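Side-chain contacts in ThiJ/pfpI family protein (Bacillus anthracis, PDB 3EFE), which is of unknown function but belongs to the DJ-1/PfpI family, whose relatives include chaperones, proteases and deglycase-like enzymes: residues D[96-101]-D[121-126]; D[136-141]-D[145-150]; D[168-173]-D[193-198]; D[176-181]-D[186-191]. All coordinates share one frame; numbering follows the deposited sequence.

Contact 1 (D[96-101]-D[121-126])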
loop_
_atom_site.group_PDB
_atom_site.type_symbol
_atom_site.label_atom_id
_atom_site.label_comp_id
_atom_site.label_asym_id
_atom_site.label_seq_id
_atom_site.Cartn_x
_atom_site.Cartn_y
_atom_site.Cartn_z
ATOM N N GLU D 96 21.838 -8.762 11.027
ATOM C CA GLU D 96 22.683 -8.955 12.212
ATOM C C GLU D 96 22.274 -7.981 13.277
ATOM O O GLU D 96 22.057 -8.373 14.440
ATOM C CB GLU D 96 24.169 -8.883 11.853
ATOM C CG GLU D 96 24.557 -10.135 10.930
ATOM C CD GLU D 96 26.040 -10.201 10.393
ATOM O OE1 GLU D 96 26.824 -9.195 10.530
ATOM O OE2 GLU D 96 26.391 -11.251 9.774
ATOM N N ARG D 97 22.089 -6.737 12.833
ATOM C CA ARG D 97 21.676 -5.581 13.644
ATOM C C ARG D 97 20.336 -5.776 14.241
ATOM O O ARG D 97 20.054 -5.175 15.225
ATOM C CB ARG D 97 21.555 -4.322 12.774
ATOM C CG ARG D 97 22.808 -3.868 12.017
ATOM C CD ARG D 97 23.695 -2.893 12.783
ATOM N NE ARG D 97 22.913 -1.973 13.602
ATOM C CZ ARG D 97 22.581 -0.707 13.309
ATOM N NH1 ARG D 97 22.999 -0.081 12.220
ATOM N NH2 ARG D 97 21.834 -0.052 14.178
ATOM N N ILE D 98 19.494 -6.570 13.593
ATOM C CA ILE D 98 18.124 -6.806 14.047
ATOM C C ILE D 98 18.190 -7.619 15.320
ATOM O O ILE D 98 17.313 -7.505 16.209
ATOM C CB ILE D 98 17.229 -7.549 12.953
ATOM C CG1 ILE D 98 16.729 -6.565 11.892
ATOM C CG2 ILE D 98 16.019 -8.244 13.585
ATOM C CD1 ILE D 98 16.617 -7.141 10.418
ATOM N N GLY D 99 19.214 -8.469 15.387
ATOM C CA GLY D 99 19.434 -9.314 16.538
ATOM C C GLY D 99 19.668 -8.492 17.760
ATOM O O GLY D 99 19.107 -8.807 18.803
ATOM N N GLN D 100 20.499 -7.451 17.616
ATOM C CA GLN D 100 20.840 -6.524 18.720
ATOM C C GLN D 100 19.646 -5.631 19.022
ATOM O O GLN D 100 19.284 -5.457 20.184
ATOM C CB GLN D 100 22.010 -5.572 18.367
ATOM C CG GLN D 100 23.258 -6.210 17.697
ATOM C CD GLN D 100 24.119 -5.168 16.925
ATOM O OE1 GLN D 100 24.871 -5.521 15.973
ATOM N NE2 GLN D 100 23.984 -3.871 17.310
ATOM N N ALA D 101 19.069 -5.033 17.965
ATOM C CA ALA D 101 17.851 -4.237 18.115
ATOM C C ALA D 101 16.879 -4.975 18.990
ATOM O O ALA D 101 16.344 -4.403 19.885
ATOM C CB ALA D 101 17.208 -3.922 16.768
ATOM N N MET D 121 17.520 -16.689 11.009
ATOM C CA MET D 121 18.627 -16.168 11.855
ATOM C C MET D 121 18.494 -16.668 13.307
ATOM O O MET D 121 19.342 -16.385 14.177
ATOM C CB MET D 121 18.701 -14.644 11.773
ATOM C CG MET D 121 19.058 -14.172 10.441
ATOM S SD MET D 121 20.810 -13.976 10.199
ATOM C CE MET D 121 20.764 -14.291 8.470
ATOM N N GLY D 122 17.460 -17.470 13.524
ATOM C CA GLY D 122 17.169 -18.064 14.819
ATOM C C GLY D 122 16.175 -17.279 15.625
ATOM O O GLY D 122 15.729 -17.733 16.728
ATOM N N TYR D 123 15.814 -16.079 15.130
ATOM C CA TYR D 123 15.126 -15.117 16.040
ATOM C C TYR D 123 13.674 -15.470 16.356
ATOM O O TYR D 123 13.141 -14.960 17.341
ATOM C CB TYR D 123 15.157 -13.699 15.530
ATOM C CG TYR D 123 16.486 -13.078 15.114
ATOM C CD1 TYR D 123 17.605 -13.177 15.889
ATOM C CD2 TYR D 123 16.565 -12.276 13.967
ATOM C CE1 TYR D 123 18.793 -12.520 15.521
ATOM C CE2 TYR D 123 17.744 -11.640 13.593
ATOM C CZ TYR D 123 18.841 -11.747 14.400
ATOM O OH TYR D 123 20.017 -11.118 14.036
ATOM N N LEU D 124 13.031 -16.321 15.557
ATOM C CA LEU D 124 11.635 -16.780 15.818
ATOM C C LEU D 124 11.566 -18.162 16.570
ATOM O O LEU D 124 10.512 -18.835 16.702
ATOM C CB LEU D 124 10.870 -16.872 14.476
ATOM C CG LEU D 124 10.859 -15.697 13.471
ATOM C CD1 LEU D 124 9.918 -16.011 12.336
ATOM C CD2 LEU D 124 10.462 -14.321 14.077
ATOM N N ASP D 125 12.734 -18.611 17.008
ATOM C CA ASP D 125 12.862 -19.932 17.615
ATOM C C ASP D 125 12.132 -19.974 18.898
ATOM O O ASP D 125 11.643 -21.037 19.226
ATOM C CB ASP D 125 14.331 -20.311 17.859
ATOM C CG ASP D 125 15.013 -20.799 16.608
ATOM O OD1 ASP D 125 14.338 -20.790 15.562
ATOM O OD2 ASP D 125 16.208 -21.178 16.650
ATOM N N THR D 126 12.026 -18.833 19.614
ATOM C CA THR D 126 11.326 -18.819 20.898
ATOM C C THR D 126 10.384 -17.616 21.054
ATOM O O THR D 126 10.050 -17.214 22.185
ATOM C CB THR D 126 12.314 -18.972 22.101
ATOM O OG1 THR D 126 13.523 -18.236 21.842
ATOM C CG2 THR D 126 12.680 -20.493 22.339
#

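Contact 2 (D[136-141]-D[145-150])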
loop_
_atom_site.group_PDB
_atom_site.type_symbol
_atom_site.label_atom_id
_atom_site.label_comp_id
_atom_site.label_asym_id
_atom_site.label_seq_id
_atom_site.Cartn_x
_atom_site.Cartn_y
_atom_site.Cartn_z
ATOM N N TYR D 136 6.633 -23.834 3.798
ATOM C CA TYR D 136 7.579 -23.159 2.966
ATOM C C TYR D 136 8.666 -22.560 3.854
ATOM O O TYR D 136 9.814 -22.595 3.492
ATOM C CB TYR D 136 6.858 -22.126 2.092
ATOM C CG TYR D 136 7.767 -21.424 1.107
ATOM C CD1 TYR D 136 8.303 -22.100 0.008
ATOM C CD2 TYR D 136 8.132 -20.078 1.290
ATOM C CE1 TYR D 136 9.179 -21.443 -0.900
ATOM C CE2 TYR D 136 8.991 -19.425 0.420
ATOM C CZ TYR D 136 9.496 -20.098 -0.695
ATOM O OH TYR D 136 10.370 -19.432 -1.537
ATOM N N THR D 137 8.314 -22.036 5.030
ATOM C CA THR D 137 9.301 -21.406 5.886
ATOM C C THR D 137 10.296 -22.487 6.327
ATOM O O THR D 137 11.473 -22.223 6.333
ATOM C CB THR D 137 8.648 -20.723 7.173
ATOM O OG1 THR D 137 7.743 -19.677 6.791
ATOM C CG2 THR D 137 9.702 -20.181 8.149
ATOM N N LYS D 138 9.823 -23.676 6.715
ATOM C CA LYS D 138 10.737 -24.727 7.104
ATOM C C LYS D 138 11.660 -25.121 5.939
ATOM O O LYS D 138 12.858 -25.156 6.127
ATOM C CB LYS D 138 10.024 -25.983 7.659
ATOM C CG LYS D 138 8.954 -25.647 8.635
ATOM C CD LYS D 138 8.662 -26.776 9.527
ATOM C CE LYS D 138 7.613 -27.690 8.939
ATOM N NZ LYS D 138 7.692 -29.054 9.462
ATOM N N MET D 139 11.128 -25.345 4.732
ATOM C CA MET D 139 11.978 -25.729 3.600
ATOM C C MET D 139 13.030 -24.704 3.388
ATOM O O MET D 139 14.175 -25.026 3.084
ATOM C CB MET D 139 11.207 -25.839 2.302
ATOM C CG MET D 139 12.172 -25.976 0.987
ATOM S SD MET D 139 11.132 -25.975 -0.425
ATOM C CE MET D 139 10.610 -24.358 -0.581
ATOM N N VAL D 140 12.666 -23.403 3.520
ATOM C CA VAL D 140 13.497 -22.308 2.996
ATOM C C VAL D 140 14.462 -21.756 4.072
ATOM O O VAL D 140 15.401 -21.044 3.720
ATOM C CB VAL D 140 12.522 -21.289 2.281
ATOM C CG1 VAL D 140 13.162 -20.099 1.809
ATOM C CG2 VAL D 140 11.776 -22.010 1.215
ATOM N N CYS D 141 14.210 -22.194 5.326
ATOM C CA CYS D 141 14.979 -21.757 6.499
ATOM C C CYS D 141 15.572 -22.939 7.324
ATOM O O CYS D 141 14.979 -23.378 8.339
ATOM C CB CYS D 141 14.100 -20.926 7.435
ATOM S SG CYS D 141 13.299 -19.549 6.628
ATOM N N LYS D 145 14.027 -23.136 14.109
ATOM C CA LYS D 145 13.618 -24.177 15.075
ATOM C C LYS D 145 12.380 -23.765 15.899
ATOM O O LYS D 145 12.138 -24.265 17.043
ATOM C CB LYS D 145 14.803 -24.512 16.008
ATOM C CG LYS D 145 16.099 -25.006 15.327
ATOM C CD LYS D 145 17.309 -24.883 16.292
ATOM C CE LYS D 145 18.690 -24.965 15.594
ATOM N NZ LYS D 145 18.709 -25.889 14.395
ATOM N N GLY D 146 11.568 -22.882 15.306
ATOM C CA GLY D 146 10.470 -22.232 16.018
ATOM C C GLY D 146 9.136 -22.804 15.685
ATOM O O GLY D 146 8.163 -22.218 15.995
ATOM N N GLU D 147 9.064 -23.964 15.072
ATOM C CA GLU D 147 7.762 -24.494 14.647
ATOM C C GLU D 147 6.691 -24.573 15.711
ATOM O O GLU D 147 5.491 -24.490 15.423
ATOM C CB GLU D 147 7.920 -25.891 14.056
ATOM C CG GLU D 147 6.639 -26.310 13.340
ATOM C CD GLU D 147 6.628 -27.699 12.731
ATOM O OE1 GLU D 147 5.497 -28.272 12.737
ATOM O OE2 GLU D 147 7.696 -28.174 12.244
ATOM N N LYS D 148 7.120 -24.786 16.947
ATOM C CA LYS D 148 6.230 -24.932 18.100
ATOM C C LYS D 148 5.462 -23.599 18.360
ATOM O O LYS D 148 4.253 -23.611 18.683
ATOM C CB LYS D 148 7.107 -25.393 19.313
ATOM C CG LYS D 148 6.473 -25.476 20.659
ATOM C CD LYS D 148 5.744 -26.786 20.832
ATOM C CE LYS D 148 4.975 -26.814 22.203
ATOM N NZ LYS D 148 5.816 -27.157 23.411
ATOM N N PHE D 149 6.204 -22.488 18.193
ATOM C CA PHE D 149 5.788 -21.090 18.400
ATOM C C PHE D 149 4.970 -20.424 17.298
ATOM O O PHE D 149 4.397 -19.333 17.504
ATOM C CB PHE D 149 7.031 -20.244 18.668
ATOM C CG PHE D 149 7.663 -20.571 19.985
ATOM C CD1 PHE D 149 7.221 -19.931 21.161
ATOM C CD2 PHE D 149 8.633 -21.589 20.082
ATOM C CE1 PHE D 149 7.764 -20.280 22.409
ATOM C CE2 PHE D 149 9.183 -21.938 21.319
ATOM C CZ PHE D 149 8.749 -21.276 22.485
ATOM N N TYR D 150 4.896 -21.106 16.169
ATOM C CA TYR D 150 4.192 -20.695 15.015
ATOM C C TYR D 150 2.686 -20.768 15.152
ATOM O O TYR D 150 2.149 -21.808 15.478
ATOM C CB TYR D 150 4.626 -21.569 13.803
ATOM C CG TYR D 150 4.110 -21.071 12.462
ATOM C CD1 TYR D 150 4.930 -20.346 11.620
ATOM C CD2 TYR D 150 2.781 -21.314 12.053
ATOM C CE1 TYR D 150 4.471 -19.857 10.390
ATOM C CE2 TYR D 150 2.315 -20.838 10.862
ATOM C CZ TYR D 150 3.176 -20.101 10.028
ATOM O OH TYR D 150 2.727 -19.624 8.839
#

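Contact 3 (D[168-173]-D[193-198])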
loop_
_atom_site.group_PDB
_atom_site.type_symbol
_atom_site.label_atom_id
_atom_site.label_comp_id
_atom_site.label_asym_id
_atom_site.label_seq_id
_atom_site.Cartn_x
_atom_site.Cartn_y
_atom_site.Cartn_z
ATOM N N ALA D 168 -1.930 -9.866 4.611
ATOM C CA ALA D 168 -2.601 -9.274 5.764
ATOM C C ALA D 168 -1.950 -7.932 6.188
ATOM O O ALA D 168 -1.590 -7.751 7.362
ATOM C CB ALA D 168 -2.562 -10.293 6.941
ATOM N N PRO D 169 -1.842 -6.948 5.250
ATOM C CA PRO D 169 -1.275 -5.642 5.656
ATOM C C PRO D 169 -2.070 -4.786 6.671
ATOM O O PRO D 169 -1.462 -3.996 7.425
ATOM C CB PRO D 169 -1.095 -4.910 4.334
ATOM C CG PRO D 169 -1.875 -5.650 3.325
ATOM C CD PRO D 169 -2.207 -6.982 3.819
ATOM N N LEU D 170 -3.403 -4.897 6.689
ATOM C CA LEU D 170 -4.253 -4.135 7.642
ATOM C C LEU D 170 -4.086 -4.665 9.011
ATOM O O LEU D 170 -4.033 -3.880 9.990
ATOM C CB LEU D 170 -5.727 -4.326 7.348
ATOM C CG LEU D 170 -6.672 -3.262 6.801
ATOM C CD1 LEU D 170 -8.178 -3.712 6.944
ATOM C CD2 LEU D 170 -6.404 -1.899 7.470
ATOM N N GLU D 171 -4.127 -6.004 9.112
ATOM C CA GLU D 171 -3.886 -6.700 10.367
ATOM C C GLU D 171 -2.466 -6.419 10.913
ATOM O O GLU D 171 -2.290 -6.203 12.125
ATOM C CB GLU D 171 -4.054 -8.250 10.200
ATOM C CG GLU D 171 -5.445 -8.695 10.138
ATOM C CD GLU D 171 -6.108 -8.412 8.800
ATOM O OE1 GLU D 171 -5.416 -8.140 7.734
ATOM O OE2 GLU D 171 -7.365 -8.504 8.837
ATOM N N PHE D 172 -1.477 -6.511 10.015
ATOM C CA PHE D 172 -0.103 -6.114 10.298
ATOM C C PHE D 172 -0.060 -4.699 10.876
ATOM O O PHE D 172 0.541 -4.476 11.920
ATOM C CB PHE D 172 0.740 -6.246 9.042
ATOM C CG PHE D 172 2.226 -5.858 9.201
ATOM C CD1 PHE D 172 3.061 -6.542 10.095
ATOM C CD2 PHE D 172 2.774 -4.841 8.442
ATOM C CE1 PHE D 172 4.392 -6.222 10.182
ATOM C CE2 PHE D 172 4.114 -4.485 8.575
ATOM C CZ PHE D 172 4.937 -5.226 9.385
ATOM N N ALA D 173 -0.709 -3.765 10.211
ATOM C CA ALA D 173 -0.692 -2.322 10.582
ATOM C C ALA D 173 -1.382 -2.119 11.926
ATOM O O ALA D 173 -0.920 -1.380 12.773
ATOM C CB ALA D 173 -1.364 -1.467 9.475
ATOM N N ASN D 193 -11.998 -1.772 11.458
ATOM C CA ASN D 193 -13.305 -2.200 10.909
ATOM C C ASN D 193 -13.763 -1.471 9.673
ATOM O O ASN D 193 -14.401 -2.072 8.832
ATOM C CB ASN D 193 -14.420 -2.134 11.961
ATOM C CG ASN D 193 -14.326 -3.222 13.037
ATOM O OD1 ASN D 193 -13.784 -4.297 12.842
ATOM N ND2 ASN D 193 -14.914 -2.931 14.180
ATOM N N LEU D 194 -13.469 -0.183 9.570
ATOM C CA LEU D 194 -13.834 0.631 8.391
ATOM C C LEU D 194 -13.074 0.102 7.162
ATOM O O LEU D 194 -13.656 -0.186 6.127
ATOM C CB LEU D 194 -13.506 2.109 8.617
ATOM C CG LEU D 194 -13.668 3.086 7.455
ATOM C CD1 LEU D 194 -15.134 3.207 7.015
ATOM C CD2 LEU D 194 -12.998 4.444 7.786
ATOM N N ASN D 195 -11.767 -0.024 7.309
ATOM C CA ASN D 195 -10.940 -0.502 6.250
ATOM C C ASN D 195 -11.271 -1.940 5.821
ATOM O O ASN D 195 -11.282 -2.234 4.659
ATOM C CB ASN D 195 -9.453 -0.329 6.640
ATOM C CG ASN D 195 -8.982 1.102 6.521
ATOM O OD1 ASN D 195 -8.686 1.547 5.433
ATOM N ND2 ASN D 195 -8.917 1.828 7.622
ATOM N N LYS D 196 -11.571 -2.818 6.759
ATOM C CA LYS D 196 -11.867 -4.225 6.512
ATOM C C LYS D 196 -13.268 -4.422 5.888
ATOM O O LYS D 196 -13.480 -5.150 4.918
ATOM C CB LYS D 196 -11.780 -4.959 7.835
ATOM C CG LYS D 196 -11.710 -6.510 7.762
ATOM C CD LYS D 196 -10.378 -7.016 7.115
ATOM C CE LYS D 196 -10.331 -8.508 7.072
ATOM N NZ LYS D 196 -9.114 -9.027 6.339
ATOM N N THR D 197 -14.224 -3.719 6.443
ATOM C CA THR D 197 -15.666 -3.951 6.257
ATOM C C THR D 197 -16.300 -2.947 5.323
ATOM O O THR D 197 -17.328 -3.218 4.742
ATOM C CB THR D 197 -16.245 -3.882 7.711
ATOM O OG1 THR D 197 -16.143 -5.196 8.315
ATOM C CG2 THR D 197 -17.580 -3.264 7.825
ATOM N N HIS D 198 -15.687 -1.768 5.221
ATOM C CA HIS D 198 -16.219 -0.559 4.530
ATOM C C HIS D 198 -17.557 -0.072 5.017
ATOM O O HIS D 198 -18.201 0.650 4.296
ATOM C CB HIS D 198 -16.301 -0.712 3.007
ATOM C CG HIS D 198 -15.110 -1.375 2.408
ATOM N ND1 HIS D 198 -13.846 -1.225 2.927
ATOM C CD2 HIS D 198 -14.996 -2.200 1.346
ATOM C CE1 HIS D 198 -13.003 -1.947 2.233
ATOM N NE2 HIS D 198 -13.682 -2.580 1.291
#

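Contact 4 (D[176-181]-D[186-191])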
loop_
_atom_site.group_PDB
_atom_site.type_symbol
_atom_site.label_atom_id
_atom_site.label_comp_id
_atom_site.label_asym_id
_atom_site.label_seq_id
_atom_site.Cartn_x
_atom_site.Cartn_y
_atom_site.Cartn_z
ATOM N N VAL D 176 0.923 -3.419 14.779
ATOM C CA VAL D 176 2.033 -2.492 15.061
ATOM C C VAL D 176 1.512 -1.283 15.782
ATOM O O VAL D 176 2.080 -0.859 16.793
ATOM C CB VAL D 176 2.805 -2.038 13.796
ATOM C CG1 VAL D 176 3.897 -1.012 14.142
ATOM C CG2 VAL D 176 3.405 -3.209 13.162
ATOM N N LEU D 177 0.387 -0.778 15.295
ATOM C CA LEU D 177 -0.210 0.472 15.785
ATOM C C LEU D 177 -0.566 0.345 17.263
ATOM O O LEU D 177 -0.325 1.256 18.038
ATOM C CB LEU D 177 -1.441 0.839 14.947
ATOM C CG LEU D 177 -1.394 1.936 13.848
ATOM C CD1 LEU D 177 -0.046 2.617 13.557
ATOM C CD2 LEU D 177 -2.089 1.517 12.588
ATOM N N LYS D 178 -1.140 -0.809 17.604
ATOM C CA LYS D 178 -1.490 -1.204 18.930
ATOM C C LYS D 178 -0.263 -1.411 19.799
ATOM O O LYS D 178 -0.227 -0.921 20.867
ATOM C CB LYS D 178 -2.262 -2.493 18.853
ATOM C CG LYS D 178 -2.902 -2.972 20.133
ATOM C CD LYS D 178 -3.841 -4.094 19.665
ATOM C CE LYS D 178 -4.609 -4.754 20.773
ATOM N NZ LYS D 178 -3.679 -5.639 21.621
ATOM N N LYS D 179 0.749 -2.117 19.332
ATOM C CA LYS D 179 1.958 -2.311 20.143
ATOM C C LYS D 179 2.526 -0.972 20.570
ATOM O O LYS D 179 2.828 -0.819 21.703
ATOM C CB LYS D 179 3.034 -3.155 19.378
ATOM C CG LYS D 179 4.356 -3.494 20.133
ATOM C CD LYS D 179 4.152 -4.454 21.340
ATOM C CE LYS D 179 5.041 -4.070 22.652
ATOM N NZ LYS D 179 4.819 -4.942 23.973
ATOM N N ILE D 180 2.695 -0.008 19.653
ATOM C CA ILE D 180 3.307 1.295 19.990
ATOM C C ILE D 180 2.386 2.349 20.643
ATOM O O ILE D 180 2.832 3.472 20.993
ATOM C CB ILE D 180 4.066 1.896 18.773
ATOM C CG1 ILE D 180 3.120 2.417 17.670
ATOM C CG2 ILE D 180 5.062 0.832 18.164
ATOM C CD1 ILE D 180 3.824 3.304 16.715
ATOM N N ASP D 181 1.110 1.989 20.784
ATOM C CA ASP D 181 0.128 2.717 21.603
ATOM C C ASP D 181 -0.072 4.195 21.210
ATOM O O ASP D 181 0.023 5.138 22.029
ATOM C CB ASP D 181 0.478 2.590 23.077
ATOM C CG ASP D 181 -0.729 2.845 23.978
ATOM O OD1 ASP D 181 -1.814 2.336 23.614
ATOM O OD2 ASP D 181 -0.589 3.534 25.021
ATOM N N ASP D 186 -10.489 2.325 20.882
ATOM C CA ASP D 186 -11.682 2.744 20.041
ATOM C C ASP D 186 -11.373 3.192 18.624
ATOM O O ASP D 186 -11.997 2.783 17.684
ATOM C CB ASP D 186 -12.386 3.939 20.690
ATOM C CG ASP D 186 -13.254 3.542 21.835
ATOM O OD1 ASP D 186 -13.331 2.311 22.084
ATOM O OD2 ASP D 186 -13.865 4.453 22.465
ATOM N N ALA D 187 -10.428 4.091 18.493
ATOM C CA ALA D 187 -10.006 4.530 17.217
ATOM C C ALA D 187 -9.345 3.366 16.440
ATOM O O ALA D 187 -9.588 3.236 15.255
ATOM C CB ALA D 187 -9.075 5.827 17.343
ATOM N N LEU D 188 -8.558 2.498 17.080
ATOM C CA LEU D 188 -7.912 1.400 16.356
ATOM C C LEU D 188 -8.882 0.353 15.861
ATOM O O LEU D 188 -8.738 -0.174 14.743
ATOM C CB LEU D 188 -6.801 0.743 17.204
ATOM C CG LEU D 188 -5.837 -0.220 16.497
ATOM C CD1 LEU D 188 -4.901 0.475 15.561
ATOM C CD2 LEU D 188 -5.066 -1.063 17.473
ATOM N N HIS D 189 -9.878 0.032 16.680
ATOM C CA HIS D 189 -10.967 -0.891 16.264
ATOM C C HIS D 189 -11.895 -0.389 15.137
ATOM O O HIS D 189 -12.231 -1.132 14.215
ATOM C CB HIS D 189 -11.776 -1.408 17.485
ATOM C CG HIS D 189 -10.970 -2.296 18.386
ATOM N ND1 HIS D 189 -10.093 -3.254 17.892
ATOM C CD2 HIS D 189 -10.899 -2.382 19.735
ATOM C CE1 HIS D 189 -9.495 -3.862 18.904
ATOM N NE2 HIS D 189 -9.985 -3.370 20.033
ATOM N N SER D 190 -12.316 0.856 15.227
ATOM C CA SER D 190 -13.136 1.453 14.200
ATOM C C SER D 190 -12.353 1.692 12.884
ATOM O O SER D 190 -12.916 1.537 11.795
ATOM C CB SER D 190 -13.740 2.754 14.744
ATOM O OG SER D 190 -12.701 3.642 15.126
ATOM N N TRP D 191 -11.082 2.087 13.006
ATOM C CA TRP D 191 -10.162 2.217 11.875
ATOM C C TRP D 191 -10.011 0.834 11.175
ATOM O O TRP D 191 -10.195 0.683 9.997
ATOM C CB TRP D 191 -8.788 2.712 12.336
ATOM C CG TRP D 191 -7.819 2.785 11.243
ATOM C CD1 TRP D 191 -7.706 3.780 10.329
ATOM C CD2 TRP D 191 -6.832 1.809 10.869
ATOM N NE1 TRP D 191 -6.734 3.504 9.425
ATOM C CE2 TRP D 191 -6.152 2.317 9.744
ATOM C CE3 TRP D 191 -6.457 0.558 11.371
ATOM C CZ2 TRP D 191 -5.116 1.615 9.105
ATOM C CZ3 TRP D 191 -5.435 -0.116 10.756
ATOM C CH2 TRP D 191 -4.770 0.404 9.642
#

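Contact 1 (D[96-101]-D[121-126])
Y123 and G99 bring the loop 121-126 against helix 92-104, their CA atoms 7.2 Å apart, in the layered alpha/beta fold of the DJ-1/PfpI family. Here the helix forms the crossover of a beta-alpha-beta unit between the parallel strands 77-80 and 107-111. The loop leaves helix 113-119 through a Schellman motif in which G122 takes positive phi, and a type I turn from G122 to D125 follows at once. This route points the phenol of Y123 at the helix, with CG beside the backbone N (chi1 -52°). With no side chain at G99, the ring end comes right down onto the helix backbone, Y123 CZ lying 3.3 Å from G99 CA. The I98 and Y123 side chains cross at about a right angle, I98 CG2 reaching Y123 CE2 at 3.8 Å; the end of I98 leads away from the loop, and the side chain also packs on L78 and L80 of strand 77-80. Within the loop, M121 CB sits over one face of the tyrosine ring, off toward its rim. The hydroxyl hydrogen-bonds the carbonyl O of L95, one residue before E96. Although Y123 OH also comes within 3.1 Å of G99 N, the angle is poor for a bond, and that N-H is directed instead to E96 O at 3.0 Å.

Contact 2 (D[136-141]-D[145-150])
K138 and E147 carry this contact, a surface salt bridge that ties the last turns of helix 134-140 to the loop leading to strand 155-158 in the DJ-1/PfpI fold. Each has the same area buried by the opposite segment, and they are the two residues that touch. K138 NZ donates to E147 OE2 at 2.9 Å. The ammonium does not come in along the carboxylate plane but from above it, 46° out of the plane, and E147 OE1 lies farther from it. A bend at chi3 of K138 (-88°) lays the last methylenes alongside the same oxygen: K138 CD is 3.2 Å and K138 CE 3.3 Å from E147 OE2. The carboxylate therefore rests against the flank of the lysine chain as well as on its charged end. E147 spans the gap with a stretched chain, CG anti to its backbone N (chi1 -167°). A second acidic group, E135 OE2, makes a long, weak ion pair with K138 NZ, so two carboxylates probably share the lysine's charge.

Behind the bridge, a polar cluster links the segments more indirectly: T137 OG1 and Y150 OH both hydrogen-bond S131 OG, and the Y150 ring meets that of H129 almost perpendicularly. H129 NE2 pairs with G146 O, which also accepts from F149 N at 3.0 Å.

Contact 3 (D[168-173]-D[193-198])
L170 lays its two methyls against the backbone end of N195: CD2 is 3.5 Å and CD1 3.6 Å from N195 CB, so the isobutyl group grips that carbon with both branches. L170 CD1 also packs against the backbone of the next residue, 3.5 Å from K196 N, and L170 CD1 lies 3.9 Å from K196 CB. N195 turns its amide back along its own helix, where ND2 bonds W191 O, and thus presents mainly carbon to L170.

Beside this apolar patch E171 and K196 meet at about a right angle. K196 NZ donates to E171 OE2 at 3.1 Å, on the syn side and only 17° out of the carboxylate plane. Bends at chi2 in both chains bring the charges together, and E171 OE2 is gripped a second time, by Y192 OH, which should help fix the carboxylate's rotation.

This end of the helix pair lies against the second subunit. H198 of the second subunit packs on E171 and K196, and H198 NE2 of this chain makes a weak hydrogen bond to E171 OE1 of that subunit. The axes of 169-173 and 193-197 run 10.8 Å apart at 171°, a wide, nearly antiparallel pairing in which a leucine and a salt bridge span the gap between the far ends of an alpha-alpha hairpin.

Contact 4 (D[176-181]-D[186-191])
L188 points its forked end at two successive residues of the facing helix, L177 and K178. Its CG is anti to the backbone N (chi1 -168°), and the two methyls then part: L188 CD1 rests on L177 CB at 3.5 Å, the two leucines crossing at a slant, while L188 CD2 presses against K178 CB at 3.4 Å, tighter than usual for carbon atoms. The leucine crosses the K178 chain at about a right angle, and the lysine contributes its methylenes from CB to CD, while its amino end leads away.

L177 also reaches W191, one turn further along helix 185-197. Its CD2 sits over one face of the W191 indole, 4.1 Å from both CH2 and CZ3 on the six-membered ring, with the two side chains again roughly perpendicular. The pyrrole nitrogen W191 NE1 is engaged by a weak hydrogen bond to E27 OE2 of helix 18-30, and that helix also supplies L24 and L28 against L177.

Helix 169-179 ends in a Schellman motif at D181, whose positive phi turns the chain toward the next helix. Apolar interlocking of this kind beside a short connection is that of the closed end of an alpha-alpha hairpin, here on one flank of the alpha/beta core.

In the fold
Contacts 3 and 4 join the same helices, 169-179 and 185-197, contact 4 near their connection and contact 3 at the far ends. They meet where W191 touches L170 and A173, so its indole joins the two contacts. Contact 4 is buried and wholly apolar; contact 3 adds a salt bridge where the second subunit approaches. Contact 1 lies across the chain's centre from contacts 3 and 4, its centre about 26 Å from that of contact 4; contact 2 is on the same side as contact 1. D125 OD1 probably hydrogen-bonds K145 N, linking these two directly. Contact 1 is partly buried, a tyrosine set on a glycine of a helix, whereas contact 2 is a surface ion pair.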